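Local coordinates for protein MATE family efflux transporter (Vibrio cholerae, PDB 6IDP) that probably exports drugs and other toxic compounds across the bacterial inner membrane, coupling their efflux to proton-dependent changes of conformation, at residues A[303-306]-A[307-310]; A[340-343]-A[344-347]; A[178-182]-A[183-187]. All blocks are in the same frame, centred on the assembly; numbering follows the deposited sequence.

Contact 1 (A[303-306]-A[307-310]); sequences ITHI and RQLV. With OLC ((2R)-2,3-dihydroxypropyl (9Z)-octadec-9-enoate), chain H.
The first turns of helix 303-330, in the second MatE region of the transporter, set T304 beside Q308 and place R307 and T304 along the same monoolein tail. Four successive alpha-helical bonds run from 303-306 into 307-310, the shortest from L309 N to H305 O at 2.8 Å. R307 reaches out over the acyl chain of this monoolein (OLC): lipid C13 lies over the centre of one guanidinium face, 3.4 Å from R307 CZ, while lipid C8 sits at the edge of the same plane. The side chain bends twice, at chi2 (-127°) and chi3 (-80°), and this folded course lays the flat group against the curved lipid tail, with R307 NH2 3.3 Å from lipid C6. The same tail runs past T304, whose OG1 is 3.8 Å from lipid C7, and I303 CG2 touches it farther along, 3.9 Å from lipid C10. T304 and Q308 point the same way, the methyl CG2 of T304 lying 3.9 Å from Q308 CD. On the other flank I306 and L309 are buried against M297 of helix 281-299, L309 also meeting L14 of helix 5-39. H305 makes a weak hydrogen bond through ND1 to E302, and the opposite side of its imidazole turns to the Q308 amide. The two planes are 23° apart, and Q308 OE1 lies at the ring edge, 3.5 Å from H305 CD2.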
ATOM      1  N   ILE A 303     -17.447  19.693   7.964  1.00 31.04           N
ATOM      2  CA  ILE A 303     -17.968  18.939   6.827  1.00 32.16           C
ATOM      3  C   ILE A 303     -17.766  19.658   5.488  1.00 36.15           C
ATOM      4  O   ILE A 303     -17.504  19.013   4.470  1.00 32.84           O
ATOM      5  CB  ILE A 303     -19.468  18.617   7.019  1.00 33.46           C
ATOM      6  CG1 ILE A 303     -19.698  17.960   8.386  1.00 25.53           C
ATOM      7  CG2 ILE A 303     -19.977  17.713   5.901  1.00 29.54           C
ATOM      8  CD1 ILE A 303     -18.809  16.749   8.644  1.00 24.39           C
ATOM      9  N   THR A 304     -17.880  20.985   5.487  1.00 35.67           N
ATOM     10  CA  THR A 304     -17.615  21.764   4.280  1.00 30.17           C
ATOM     11  C   THR A 304     -16.188  21.533   3.797  1.00 33.78           C
ATOM     12  O   THR A 304     -15.950  21.299   2.609  1.00 32.11           O
ATOM     13  CB  THR A 304     -17.816  23.272   4.506  1.00 35.88           C
ATOM     14  OG1 THR A 304     -19.171  23.526   4.892  1.00 37.28           O
ATOM     15  CG2 THR A 304     -17.501  24.052   3.232  1.00 31.80           C
ATOM     16  N   HIS A 305     -15.248  21.595   4.735  1.00 27.79           N
ATOM     17  CA  HIS A 305     -13.834  21.420   4.431  1.00 32.63           C
ATOM     18  C   HIS A 305     -13.519  20.016   3.921  1.00 29.96           C
ATOM     19  O   HIS A 305     -12.626  19.844   3.094  1.00 30.83           O
ATOM     20  CB  HIS A 305     -12.987  21.733   5.664  1.00 34.32           C
ATOM     21  CG  HIS A 305     -12.973  23.182   6.033  1.00 34.43           C
ATOM     22  ND1 HIS A 305     -12.627  23.627   7.292  1.00 37.86           N
ATOM     23  CD2 HIS A 305     -13.257  24.291   5.309  1.00 32.00           C
ATOM     24  CE1 HIS A 305     -12.703  24.943   7.328  1.00 34.26           C
ATOM     25  NE2 HIS A 305     -13.083  25.372   6.138  1.00 38.84           N
ATOM     26  N   ILE A 306     -14.246  19.017   4.417  1.00 28.56           N
ATOM     27  CA  ILE A 306     -14.086  17.654   3.925  1.00 29.41           C
ATOM     28  C   ILE A 306     -14.401  17.597   2.431  1.00 34.33           C
ATOM     29  O   ILE A 306     -13.590  17.124   1.635  1.00 32.82           O
ATOM     30  CB  ILE A 306     -14.988  16.650   4.678  1.00 24.90           C
ATOM     31  CG1 ILE A 306     -14.469  16.418   6.097  1.00 26.80           C
ATOM     32  CG2 ILE A 306     -15.051  15.325   3.930  1.00 25.60           C
ATOM     33  CD1 ILE A 306     -15.317  15.458   6.916  1.00 22.88           C
ATOM     34  N   ARG A 307     -15.574  18.101   2.057  1.00 35.92           N
ATOM     35  CA  ARG A 307     -15.992  18.099   0.661  1.00 36.09           C
ATOM     36  C   ARG A 307     -15.020  18.889  -0.214  1.00 34.23           C
ATOM     37  O   ARG A 307     -14.654  18.438  -1.301  1.00 27.30           O
ATOM     38  CB  ARG A 307     -17.411  18.656   0.529  1.00 35.93           C
ATOM     39  CG  ARG A 307     -18.472  17.744   1.118  1.00 33.97           C
ATOM     40  CD  ARG A 307     -19.569  17.458   0.111  1.00 39.17           C
ATOM     41  NE  ARG A 307     -20.527  18.550   0.036  1.00 48.17           N
ATOM     42  CZ  ARG A 307     -21.309  18.789  -1.011  1.00 48.24           C
ATOM     43  NH1 ARG A 307     -21.241  18.015  -2.083  1.00 47.07           N
ATOM     44  NH2 ARG A 307     -22.157  19.807  -0.985  1.00 46.16           N
ATOM     45  N   GLN A 308     -14.585  20.048   0.271  1.00 27.31           N
ATOM     46  CA  GLN A 308     -13.626  20.871  -0.462  1.00 28.07           C
ATOM     47  C   GLN A 308     -12.281  20.157  -0.659  1.00 28.18           C
ATOM     48  O   GLN A 308     -11.759  20.106  -1.771  1.00 29.95           O
ATOM     49  CB  GLN A 308     -13.417  22.212   0.253  1.00 29.28           C
ATOM     50  CG  GLN A 308     -14.657  23.100   0.255  1.00 30.67           C
ATOM     51  CD  GLN A 308     -14.415  24.475   0.856  1.00 36.23           C
ATOM     52  OE1 GLN A 308     -13.660  24.629   1.818  1.00 36.87           O
ATOM     53  NE2 GLN A 308     -15.067  25.484   0.291  1.00 41.57           N
ATOM     54  N   LEU A 309     -11.733  19.600   0.416  1.00 28.17           N
ATOM     55  CA  LEU A 309     -10.427  18.941   0.363  1.00 25.50           C
ATOM     56  C   LEU A 309     -10.423  17.728  -0.568  1.00 32.38           C
ATOM     57  O   LEU A 309      -9.443  17.481  -1.277  1.00 30.37           O
ATOM     58  CB  LEU A 309      -9.985  18.518   1.766  1.00 25.26           C
ATOM     59  CG  LEU A 309      -8.618  17.843   1.894  1.00 36.29           C
ATOM     60  CD1 LEU A 309      -7.507  18.749   1.377  1.00 32.94           C
ATOM     61  CD2 LEU A 309      -8.357  17.438   3.337  1.00 32.06           C
ATOM     62  N   VAL A 310     -11.517  16.971  -0.567  1.00 29.07           N
ATOM     63  CA  VAL A 310     -11.626  15.800  -1.425  1.00 29.22           C
ATOM     64  C   VAL A 310     -11.659  16.210  -2.897  1.00 32.02           C
ATOM     65  O   VAL A 310     -11.003  15.592  -3.740  1.00 32.97           O
ATOM     66  CB  VAL A 310     -12.875  14.958  -1.080  1.00 28.83           C
ATOM     67  CG1 VAL A 310     -13.145  13.913  -2.160  1.00 29.05           C
ATOM     68  CG2 VAL A 310     -12.698  14.287   0.275  1.00 23.13           C
TER
HETATM   69  C18 OLC H 507     -24.399  14.898  -3.845  1.00 38.28           C
HETATM   70  C10 OLC H 507     -22.415  19.338   3.266  1.00 34.64           C
HETATM   71  C9  OLC H 507     -21.598  20.412   3.192  1.00 37.56           C
HETATM   72  C17 OLC H 507     -23.535  14.328  -2.738  1.00 41.66           C
HETATM   73  C11 OLC H 507     -23.391  19.020   2.154  1.00 39.95           C
HETATM   74  C8  OLC H 507     -21.619  21.339   1.996  1.00 38.92           C
HETATM   75  C16 OLC H 507     -23.382  15.331  -1.608  1.00 36.64           C
HETATM   76  C12 OLC H 507     -23.792  17.559   2.203  1.00 39.61           C
HETATM   77  C7  OLC H 507     -20.208  21.770   1.656  1.00 36.91           C
HETATM   78  C15 OLC H 507     -24.557  15.231  -0.655  1.00 42.42           C
HETATM   79  C13 OLC H 507     -23.533  16.927   0.850  1.00 43.98           C
HETATM   80  C6  OLC H 507     -20.116  22.131   0.187  1.00 43.80           C
HETATM   81  C14 OLC H 507     -24.128  15.536   0.770  1.00 42.80           C
HETATM   82  C5  OLC H 507     -18.692  21.959  -0.297  1.00 43.90           C
HETATM   83  C4  OLC H 507     -18.671  21.807  -1.802  1.00 42.60           C

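Contact 2 (A[340-343]-A[344-347]); sequences TSET and EVSQ
T343 O is gripped by two donors that come from the same face of its carbonyl plane: Q347 N at 2.8 Å and the hydroxyl S346 OG at 2.9 Å. The backbone bond is the more nearly head-on, whereas the hydroxyl comes in from the side, with a C=O...OG angle of 105°. A chi1 of 67° sets S346 OG between its own backbone N and carbonyl carbon, turned back toward the preceding turn. A water ties that hydroxyl to the incoming loop, donating to both S346 OG and T340 O. These bonds form the start of helix 343-355, where E342 occupies the N-cap position and its carbonyl oxygen accepts from S346 N at 2.9 Å. Just before it, T340 OG1 receives E342 N in an ST turn, which curls the link from helix 332-339. T340 CG2 then packs over S346 CB at 3.7 Å and lies beside V345 CG1. V345 meets the N-cap residue with its other methyl, CG2 being 3.7 Å from E342 CB, and on the protein side it rests on A264 and A268 of helix 263-279. At the outer flank, the amide end of Q347 passes the methyl of T343, NE2 lying 3.6 Å from CG2.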
ATOM      1  N   THR A 340      13.767  -2.308 -21.645  1.00 34.46           N
ATOM      2  CA  THR A 340      14.186  -3.653 -22.042  1.00 36.21           C
ATOM      3  C   THR A 340      14.858  -3.662 -23.411  1.00 35.45           C
ATOM      4  O   THR A 340      14.549  -2.838 -24.272  1.00 37.45           O
ATOM      5  CB  THR A 340      12.996  -4.637 -22.064  1.00 37.63           C
ATOM      6  OG1 THR A 340      13.453  -5.936 -22.462  1.00 43.25           O
ATOM      7  CG2 THR A 340      11.918  -4.162 -23.028  1.00 32.83           C
ATOM      8  N   SER A 341      15.778  -4.603 -23.605  1.00 40.51           N
ATOM      9  CA  SER A 341      16.507  -4.711 -24.864  1.00 41.03           C
ATOM     10  C   SER A 341      15.922  -5.789 -25.779  1.00 39.05           C
ATOM     11  O   SER A 341      16.343  -5.928 -26.927  1.00 38.66           O
ATOM     12  CB  SER A 341      17.988  -4.989 -24.595  1.00 45.45           C
ATOM     13  OG  SER A 341      18.158  -6.147 -23.800  1.00 58.45           O
ATOM     14  N   GLU A 342      14.955  -6.547 -25.269  1.00 38.09           N
ATOM     15  CA  GLU A 342      14.227  -7.509 -26.094  1.00 41.31           C
ATOM     16  C   GLU A 342      13.140  -6.801 -26.898  1.00 32.39           C
ATOM     17  O   GLU A 342      12.178  -6.273 -26.331  1.00 35.96           O
ATOM     18  CB  GLU A 342      13.606  -8.612 -25.236  1.00 51.30           C
ATOM     19  CG  GLU A 342      14.583  -9.338 -24.330  1.00 71.52           C
ATOM     20  CD  GLU A 342      13.934 -10.502 -23.608  1.00 86.57           C
ATOM     21  OE1 GLU A 342      13.295 -11.335 -24.283  1.00 95.35           O
ATOM     22  OE2 GLU A 342      14.053 -10.580 -22.366  1.00 87.86           O
ATOM     23  N   THR A 343      13.299  -6.799 -28.218  1.00 30.75           N
ATOM     24  CA  THR A 343      12.419  -6.058 -29.118  1.00 33.82           C
ATOM     25  C   THR A 343      10.962  -6.505 -29.037  1.00 37.83           C
ATOM     26  O   THR A 343      10.049  -5.675 -29.041  1.00 38.20           O
ATOM     27  CB  THR A 343      12.896  -6.188 -30.574  1.00 32.65           C
ATOM     28  OG1 THR A 343      14.282  -5.839 -30.651  1.00 33.86           O
ATOM     29  CG2 THR A 343      12.093  -5.269 -31.491  1.00 27.70           C
ATOM     30  N   GLU A 344      10.751  -7.817 -28.970  1.00 30.21           N
ATOM     31  CA  GLU A 344       9.409  -8.372 -28.868  1.00 35.71           C
ATOM     32  C   GLU A 344       8.703  -7.847 -27.619  1.00 37.93           C
ATOM     33  O   GLU A 344       7.514  -7.533 -27.653  1.00 37.52           O
ATOM     34  CB  GLU A 344       9.460  -9.899 -28.847  1.00 36.95           C
ATOM     35  CG  GLU A 344       8.099 -10.569 -28.950  1.00 49.70           C
ATOM     36  CD  GLU A 344       8.182 -12.083 -28.868  1.00 56.69           C
ATOM     37  OE1 GLU A 344       9.308 -12.615 -28.762  1.00 62.62           O
ATOM     38  OE2 GLU A 344       7.122 -12.742 -28.905  1.00 55.71           O
ATOM     39  N   VAL A 345       9.445  -7.742 -26.520  1.00 35.35           N
ATOM     40  CA  VAL A 345       8.882  -7.233 -25.281  1.00 34.06           C
ATOM     41  C   VAL A 345       8.643  -5.728 -25.368  1.00 33.38           C
ATOM     42  O   VAL A 345       7.591  -5.235 -24.958  1.00 26.25           O
ATOM     43  CB  VAL A 345       9.793  -7.537 -24.076  1.00 38.41           C
ATOM     44  CG1 VAL A 345       9.136  -7.059 -22.787  1.00 34.83           C
ATOM     45  CG2 VAL A 345      10.095  -9.024 -24.000  1.00 35.36           C
ATOM     46  N   SER A 346       9.616  -5.004 -25.915  1.00 29.87           N
ATOM     47  CA  SER A 346       9.532  -3.548 -25.986  1.00 31.57           C
ATOM     48  C   SER A 346       8.427  -3.079 -26.932  1.00 31.64           C
ATOM     49  O   SER A 346       7.847  -2.013 -26.729  1.00 34.70           O
ATOM     50  CB  SER A 346      10.878  -2.951 -26.412  1.00 30.38           C
ATOM     51  OG  SER A 346      11.203  -3.302 -27.744  1.00 36.80           O
ATOM     52  N   GLN A 347       8.133  -3.871 -27.959  1.00 25.31           N
ATOM     53  CA  GLN A 347       7.058  -3.533 -28.886  1.00 25.43           C
ATOM     54  C   GLN A 347       5.690  -3.620 -28.209  1.00 29.95           C
ATOM     55  O   GLN A 347       4.822  -2.774 -28.426  1.00 29.01           O
ATOM     56  CB  GLN A 347       7.093  -4.444 -30.115  1.00 25.19           C
ATOM     57  CG  GLN A 347       8.164  -4.082 -31.136  1.00 28.49           C
ATOM     58  CD  GLN A 347       8.050  -4.906 -32.405  1.00 33.18           C
ATOM     59  OE1 GLN A 347       7.114  -5.689 -32.564  1.00 35.27           O
ATOM     60  NE2 GLN A 347       9.000  -4.730 -33.316  1.00 32.01           N
TER
HETATM   61  O   HOH W   1      14.219  -2.818 -27.306  1.00 45.03           O

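Contact 3 (A[178-182]-A[183-187]); sequences DPIFI and FTFDL
P179 O takes two backbone donors from the next turn, F183 N at 3.0 Å and T184 N at 3.3 Å. T184 N lies in the carbonyl plane, whereas F183 N stands above it, 42° out. One oxygen thus serves both an i+4 and an i+5 bond, and the turn widens to pi type. The shift carries on: I180 O accepts from F185 N at 2.9 Å, and F181 O from L187 N at 3.1 Å, each donor nearly in line with its C=O. I182 O is approached by D186 CA in a CA-H...O contact, and the backbone of I182 also bonds to G188 just beyond. D186 N makes a weak bond to F183 O as the chain turns with positive phi at D186. F185 sets the edge of its ring toward one face of F181 in a T-shaped pair, centroids 5.4 Å apart and planes at 77°. L187 CD1 meets the F181 ring at its edge, 3.6 Å from F181 CD1, and both residues lean on I194 of helix 189-213. F183, with CG beside its backbone N (chi1 -61°), folds its ring back over I182, whose CG2 makes a CH-pi contact 3.6 Å from the centroid. Helix 161-184 thus ends in a wider pi-type turn, with i+5 bonds, an i+6 bond from L187 N to F181 O, and a positive-phi residue, D186, as the first to leave the helix.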
ATOM      1  N   ASP A 178      23.015  -3.746   3.740  1.00 56.49           N
ATOM      2  CA  ASP A 178      22.683  -4.875   2.874  1.00 61.95           C
ATOM      3  C   ASP A 178      23.917  -5.639   2.365  1.00 66.97           C
ATOM      4  O   ASP A 178      24.035  -6.835   2.626  1.00 63.88           O
ATOM      5  CB  ASP A 178      21.826  -4.402   1.689  1.00 68.17           C
ATOM      6  CG  ASP A 178      20.462  -5.066   1.650  1.00 68.73           C
ATOM      7  OD1 ASP A 178      20.076  -5.700   2.655  1.00 66.83           O
ATOM      8  OD2 ASP A 178      19.772  -4.947   0.616  1.00 74.05           O
ATOM      9  N   PRO A 179      24.849  -4.967   1.657  1.00 67.98           N
ATOM     10  CA  PRO A 179      25.948  -5.789   1.134  1.00 71.84           C
ATOM     11  C   PRO A 179      26.906  -6.283   2.218  1.00 69.16           C
ATOM     12  O   PRO A 179      27.603  -7.276   2.009  1.00 72.67           O
ATOM     13  CB  PRO A 179      26.662  -4.838   0.173  1.00 68.98           C
ATOM     14  CG  PRO A 179      26.433  -3.495   0.758  1.00 66.74           C
ATOM     15  CD  PRO A 179      25.046  -3.537   1.347  1.00 64.97           C
ATOM     16  N   ILE A 180      26.934  -5.599   3.357  1.00 63.76           N
ATOM     17  CA  ILE A 180      27.824  -5.970   4.452  1.00 64.67           C
ATOM     18  C   ILE A 180      27.414  -7.299   5.084  1.00 61.78           C
ATOM     19  O   ILE A 180      28.257  -8.152   5.362  1.00 62.30           O
ATOM     20  CB  ILE A 180      27.858  -4.875   5.541  1.00 66.76           C
ATOM     21  CG1 ILE A 180      28.387  -3.564   4.959  1.00 70.10           C
ATOM     22  CG2 ILE A 180      28.712  -5.315   6.723  1.00 64.07           C
ATOM     23  CD1 ILE A 180      28.494  -2.445   5.972  1.00 70.69           C
ATOM     24  N   PHE A 181      26.118  -7.480   5.306  1.00 59.54           N
ATOM     25  CA  PHE A 181      25.628  -8.713   5.911  1.00 56.33           C
ATOM     26  C   PHE A 181      25.487  -9.833   4.886  1.00 62.36           C
ATOM     27  O   PHE A 181      25.785 -10.990   5.183  1.00 62.24           O
ATOM     28  CB  PHE A 181      24.294  -8.471   6.618  1.00 49.26           C
ATOM     29  CG  PHE A 181      24.436  -7.844   7.976  1.00 48.12           C
ATOM     30  CD1 PHE A 181      24.627  -8.632   9.098  1.00 53.51           C
ATOM     31  CD2 PHE A 181      24.387  -6.469   8.129  1.00 46.84           C
ATOM     32  CE1 PHE A 181      24.763  -8.060  10.350  1.00 54.17           C
ATOM     33  CE2 PHE A 181      24.522  -5.890   9.378  1.00 49.78           C
ATOM     34  CZ  PHE A 181      24.712  -6.687  10.489  1.00 51.57           C
ATOM     35  N   ILE A 182      25.043  -9.490   3.682  1.00 63.30           N
ATOM     36  CA  ILE A 182      24.858 -10.481   2.626  1.00 67.71           C
ATOM     37  C   ILE A 182      26.188 -11.059   2.134  1.00 70.16           C
ATOM     38  O   ILE A 182      26.329 -12.273   1.999  1.00 73.85           O
ATOM     39  CB  ILE A 182      24.091  -9.883   1.428  1.00 69.97           C
ATOM     40  CG1 ILE A 182      22.658  -9.539   1.836  1.00 64.88           C
ATOM     41  CG2 ILE A 182      24.080 -10.852   0.257  1.00 71.05           C
ATOM     42  CD1 ILE A 182      21.899  -8.734   0.800  1.00 66.83           C
ATOM     43  N   PHE A 183      27.165 -10.191   1.888  1.00 72.28           N
ATOM     44  CA  PHE A 183      28.420 -10.613   1.268  1.00 77.46           C
ATOM     45  C   PHE A 183      29.609 -10.636   2.224  1.00 77.18           C
ATOM     46  O   PHE A 183      30.262 -11.668   2.381  1.00 78.54           O
ATOM     47  CB  PHE A 183      28.737  -9.704   0.080  1.00 80.21           C
ATOM     48  CG  PHE A 183      27.698  -9.739  -0.999  1.00 85.83           C
ATOM     49  CD1 PHE A 183      27.241 -10.947  -1.500  1.00 92.61           C
ATOM     50  CD2 PHE A 183      27.165  -8.565  -1.501  1.00 83.58           C
ATOM     51  CE1 PHE A 183      26.280 -10.983  -2.493  1.00 93.04           C
ATOM     52  CE2 PHE A 183      26.203  -8.595  -2.492  1.00 86.44           C
ATOM     53  CZ  PHE A 183      25.759  -9.804  -2.988  1.00 90.91           C
ATOM     54  N   THR A 184      29.894  -9.496   2.849  1.00 75.04           N
ATOM     55  CA  THR A 184      31.056  -9.357   3.725  1.00 77.69           C
ATOM     56  C   THR A 184      31.002 -10.354   4.885  1.00 81.71           C
ATOM     57  O   THR A 184      32.033 -10.867   5.327  1.00 83.68           O
ATOM     58  CB  THR A 184      31.171  -7.916   4.272  1.00 77.05           C
ATOM     59  OG1 THR A 184      31.250  -6.992   3.179  1.00 81.55           O
ATOM     60  CG2 THR A 184      32.403  -7.756   5.151  1.00 80.32           C
ATOM     61  N   PHE A 185      29.793 -10.638   5.361  1.00 77.97           N
ATOM     62  CA  PHE A 185      29.594 -11.635   6.408  1.00 73.81           C
ATOM     63  C   PHE A 185      29.066 -12.947   5.830  1.00 81.69           C
ATOM     64  O   PHE A 185      28.857 -13.916   6.563  1.00 78.35           O
ATOM     65  CB  PHE A 185      28.637 -11.103   7.478  1.00 67.22           C
ATOM     66  CG  PHE A 185      29.204  -9.975   8.292  1.00 64.00           C
ATOM     67  CD1 PHE A 185      30.567  -9.876   8.507  1.00 67.85           C
ATOM     68  CD2 PHE A 185      28.373  -9.011   8.840  1.00 60.92           C
ATOM     69  CE1 PHE A 185      31.092  -8.839   9.255  1.00 63.84           C
ATOM     70  CE2 PHE A 185      28.892  -7.972   9.588  1.00 51.84           C
ATOM     71  CZ  PHE A 185      30.253  -7.887   9.795  1.00 56.93           C
ATOM     72  N   ASP A 186      28.846 -12.962   4.516  1.00 94.92           N
ATOM     73  CA  ASP A 186      28.445 -14.164   3.777  1.00102.99           C
ATOM     74  C   ASP A 186      27.169 -14.807   4.326  1.00 94.74           C
ATOM     75  O   ASP A 186      26.945 -16.006   4.167  1.00100.50           O
ATOM     76  CB  ASP A 186      29.589 -15.188   3.769  1.00117.20           C
ATOM     77  CG  ASP A 186      29.409 -16.264   2.711  1.00127.08           C
ATOM     78  OD1 ASP A 186      28.784 -15.976   1.668  1.00130.14           O
ATOM     79  OD2 ASP A 186      29.886 -17.399   2.924  1.00131.24           O
ATOM     80  N   LEU A 187      26.330 -14.004   4.971  1.00 79.05           N
ATOM     81  CA  LEU A 187      25.071 -14.503   5.504  1.00 75.29           C
ATOM     82  C   LEU A 187      24.079 -14.716   4.367  1.00 80.96           C
ATOM     83  O   LEU A 187      23.120 -15.481   4.492  1.00 81.84           O
ATOM     84  CB  LEU A 187      24.511 -13.536   6.549  1.00 63.43           C
ATOM     85  CG  LEU A 187      25.501 -13.248   7.681  1.00 60.53           C
ATOM     86  CD1 LEU A 187      24.949 -12.237   8.674  1.00 55.81           C
ATOM     87  CD2 LEU A 187      25.882 -14.543   8.383  1.00 63.14           C
TER

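Overall arrangement
Along the chain contact 3 comes first, then contact 1, then contact 2. Contacts 1 and 2 both belong to the second MatE region, at the start of helix 303-330 and of helix 343-355, with their centres about 46 Å apart. Contact 3 closes helix 161-184, with 178-182 inside the first MatE range, and lies on the other side of the chain's centre from contact 1, about 50 Å between centres. Contacts 2 and 3 are the nearer pair, at about 34 Å between centres. None touches another. Helix 5-39 packs against both contact 1 and contact 3, so one long helix spans between them. All three mark helix ends at the periphery of this all-helical transporter.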